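Local atomic coordinates of putative branched-chain amino acid ABC transporter, periplasmic branched-chain amino acid-binding protein (Pseudomonas protegens Pf-5, PDB entry 4RU0), a protein that probably serves as the periplasmic solute-binding component of an ABC transporter, capturing branched-chain amino acids or related small molecules for uptake. Residues E392-R398 / E412-R418. Residues are numbered along the deposited sequence; the frame is centred on the assembly and turned at random.
Sequences EGGGAAR and EWIAADR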
loop_
_atom_site.group_PDB
_atom_site.type_symbol
_atom_site.label_atom_id
_atom_site.label_comp_id
_atom_site.label_asym_id
_atom_site.label_seq_id
_atom_site.Cartn_x
_atom_site.Cartn_y
_atom_site.Cartn_z
ATOM N N GLU A 392 -0.620 -8.145 8.354
ATOM C CA GLU A 392 -0.229 -7.847 6.981
ATOM C C GLU A 392 -0.988 -8.755 6.027
ATOM O O GLU A 392 -1.731 -8.289 5.167
ATOM C CB GLU A 392 1.281 -8.012 6.778
ATOM C CG GLU A 392 1.741 -7.590 5.391
ATOM C CD GLU A 392 3.215 -7.874 5.130
ATOM O OE1 GLU A 392 3.830 -8.645 5.896
ATOM O OE2 GLU A 392 3.755 -7.322 4.147
ATOM N N GLY A 393 -0.783 -10.059 6.186
ATOM C CA GLY A 393 -1.569 -11.058 5.483
ATOM C C GLY A 393 -1.311 -11.222 3.998
ATOM O O GLY A 393 -1.994 -12.008 3.343
ATOM N N GLY A 394 -0.334 -10.493 3.462
ATOM C CA GLY A 394 -0.030 -10.563 2.039
ATOM C C GLY A 394 1.450 -10.726 1.744
ATOM O O GLY A 394 1.959 -11.841 1.659
ATOM N N GLY A 395 2.140 -9.602 1.575
ATOM C CA GLY A 395 3.577 -9.608 1.385
ATOM C C GLY A 395 4.058 -9.880 -0.032
ATOM O O GLY A 395 5.212 -10.243 -0.224
ATOM N N ALA A 396 3.193 -9.705 -1.027
ATOM C CA ALA A 396 3.612 -9.886 -2.415
ATOM C C ALA A 396 3.494 -8.594 -3.215
ATOM O O ALA A 396 2.806 -7.662 -2.807
ATOM C CB ALA A 396 2.805 -10.988 -3.077
ATOM N N ALA A 397 4.176 -8.548 -4.355
ATOM C CA ALA A 397 4.089 -7.409 -5.263
ATOM C C ALA A 397 4.357 -7.850 -6.690
ATOM O O ALA A 397 4.927 -8.914 -6.920
ATOM C CB ALA A 397 5.069 -6.323 -4.859
ATOM N N ARG A 398 3.947 -7.025 -7.645
ATOM C CA ARG A 398 4.239 -7.274 -9.048
ATOM C C ARG A 398 5.171 -6.200 -9.585
ATOM O O ARG A 398 5.177 -5.072 -9.094
ATOM C CB ARG A 398 2.950 -7.318 -9.871
ATOM C CG ARG A 398 2.029 -8.467 -9.513
ATOM C CD ARG A 398 0.725 -8.399 -10.290
ATOM N NE ARG A 398 0.922 -8.565 -11.726
ATOM C CZ ARG A 398 0.782 -9.719 -12.372
ATOM N NH1 ARG A 398 0.446 -10.815 -11.707
ATOM N NH2 ARG A 398 0.979 -9.779 -13.682
ATOM N N GLU A 412 4.849 -12.087 -12.440
ATOM C CA GLU A 412 3.730 -12.551 -11.634
ATOM C C GLU A 412 3.852 -11.960 -10.239
ATOM O O GLU A 412 4.696 -11.091 -9.994
ATOM C CB GLU A 412 3.707 -14.077 -11.552
ATOM C CG GLU A 412 3.990 -14.777 -12.864
ATOM C CD GLU A 412 2.857 -14.635 -13.855
ATOM O OE1 GLU A 412 1.720 -14.341 -13.426
ATOM O OE2 GLU A 412 3.106 -14.822 -15.066
ATOM N N TRP A 413 3.019 -12.437 -9.322
ATOM C CA TRP A 413 3.160 -12.048 -7.933
ATOM C C TRP A 413 4.428 -12.669 -7.362
ATOM O O TRP A 413 4.616 -13.885 -7.400
ATOM C CB TRP A 413 1.937 -12.466 -7.114
ATOM C CG TRP A 413 0.687 -11.717 -7.469
ATOM C CD1 TRP A 413 -0.342 -12.165 -8.244
ATOM C CD2 TRP A 413 0.337 -10.385 -7.069
ATOM N NE1 TRP A 413 -1.312 -11.200 -8.350
ATOM C CE2 TRP A 413 -0.921 -10.098 -7.638
ATOM C CE3 TRP A 413 0.963 -9.409 -6.286
ATOM C CZ2 TRP A 413 -1.568 -8.875 -7.447
ATOM C CZ3 TRP A 413 0.321 -8.193 -6.098
ATOM C CH2 TRP A 413 -0.932 -7.939 -6.672
ATOM N N ILE A 414 5.307 -11.810 -6.858
ATOM C CA ILE A 414 6.521 -12.234 -6.185
ATOM C C ILE A 414 6.295 -12.222 -4.675
ATOM O O ILE A 414 6.165 -11.155 -4.074
ATOM C CB ILE A 414 7.708 -11.308 -6.526
ATOM C CG1 ILE A 414 7.782 -11.055 -8.036
ATOM C CG2 ILE A 414 9.008 -11.877 -5.982
ATOM C CD1 ILE A 414 8.050 -12.293 -8.860
ATOM N N ALA A 415 6.246 -13.400 -4.063
ATOM C CA ALA A 415 6.012 -13.497 -2.624
ATOM C C ALA A 415 7.274 -13.181 -1.819
ATOM O O ALA A 415 8.383 -13.519 -2.231
ATOM C CB ALA A 415 5.497 -14.884 -2.267
ATOM N N ALA A 416 7.094 -12.537 -0.668
ATOM C CA ALA A 416 8.196 -12.260 0.253
ATOM C C ALA A 416 8.475 -13.454 1.150
ATOM O O ALA A 416 7.593 -14.279 1.388
ATOM C CB ALA A 416 7.887 -11.048 1.106
ATOM N N ASP A 417 9.701 -13.535 1.656
ATOM C CA ASP A 417 10.044 -14.546 2.647
ATOM C C ASP A 417 9.733 -13.998 4.036
ATOM O O ASP A 417 10.633 -13.605 4.783
ATOM C CB ASP A 417 11.514 -14.943 2.539
ATOM C CG ASP A 417 11.829 -16.225 3.289
ATOM O OD1 ASP A 417 10.930 -16.762 3.975
ATOM O OD2 ASP A 417 12.984 -16.691 3.203
ATOM N N ARG A 418 8.450 -13.964 4.371
ATOM C CA ARG A 418 8.016 -13.325 5.601
ATOM C C ARG A 418 8.470 -14.096 6.838
ATOM O O ARG A 418 8.689 -13.505 7.894
ATOM C CB ARG A 418 6.500 -13.163 5.592
ATOM C CG ARG A 418 6.016 -12.169 4.551
ATOM C CD ARG A 418 4.623 -12.508 4.073
ATOM N NE ARG A 418 3.667 -12.453 5.162
ATOM C CZ ARG A 418 2.453 -12.987 5.122
ATOM N NH1 ARG A 418 2.037 -13.635 4.039
ATOM N NH2 ARG A 418 1.660 -12.878 6.176
HETATM O O HOH W 1 4.475 -13.496 0.915
#
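A397 and I414 form a hydrogen-bonded pair of an antiparallel beta hairpin, with I414 N bonded to A397 O at 2.9 Å and A397 N to I414 O at 3.3 Å. The hairpin, strands 396-402 and 407-415, forms one edge of the mixed sheet in a two-lobed fold of the leucine-binding protein family, and strand 407-415 is outermost. Next along, A396 and A415 make a non-hydrogen-bonded pair, and a single weak bond from A416 N to G395 O follows where both chains leave the strands.

The main side-chain contact lies at R398 and W413. With CG anti to its carbonyl carbon (chi1 -65°), R398 runs its aliphatic part over one indole face, CG standing 3.6 Å from the centroid of the six-membered ring in a CH-pi contact. The bend at chi3 then carries the guanidinium over the five-membered ring as a cation-pi partner, its plane turned 76° from the ring. A396 CB also touches W413 CE3. An alanine in place of W413 would probably strip the R398 methylenes and guanidinium of their aromatic support and leave that side chain freer to turn.

Past the strands, R418 lays one face of its guanidinium against the G394 backbone; its firmer salt bridge goes to D390, whereas E392, held by S159 and T156, offers it only a long, out-of-plane charge contact. One water there donates to both G394 O, at 3.1 Å, and A416 O, at 3.2 Å.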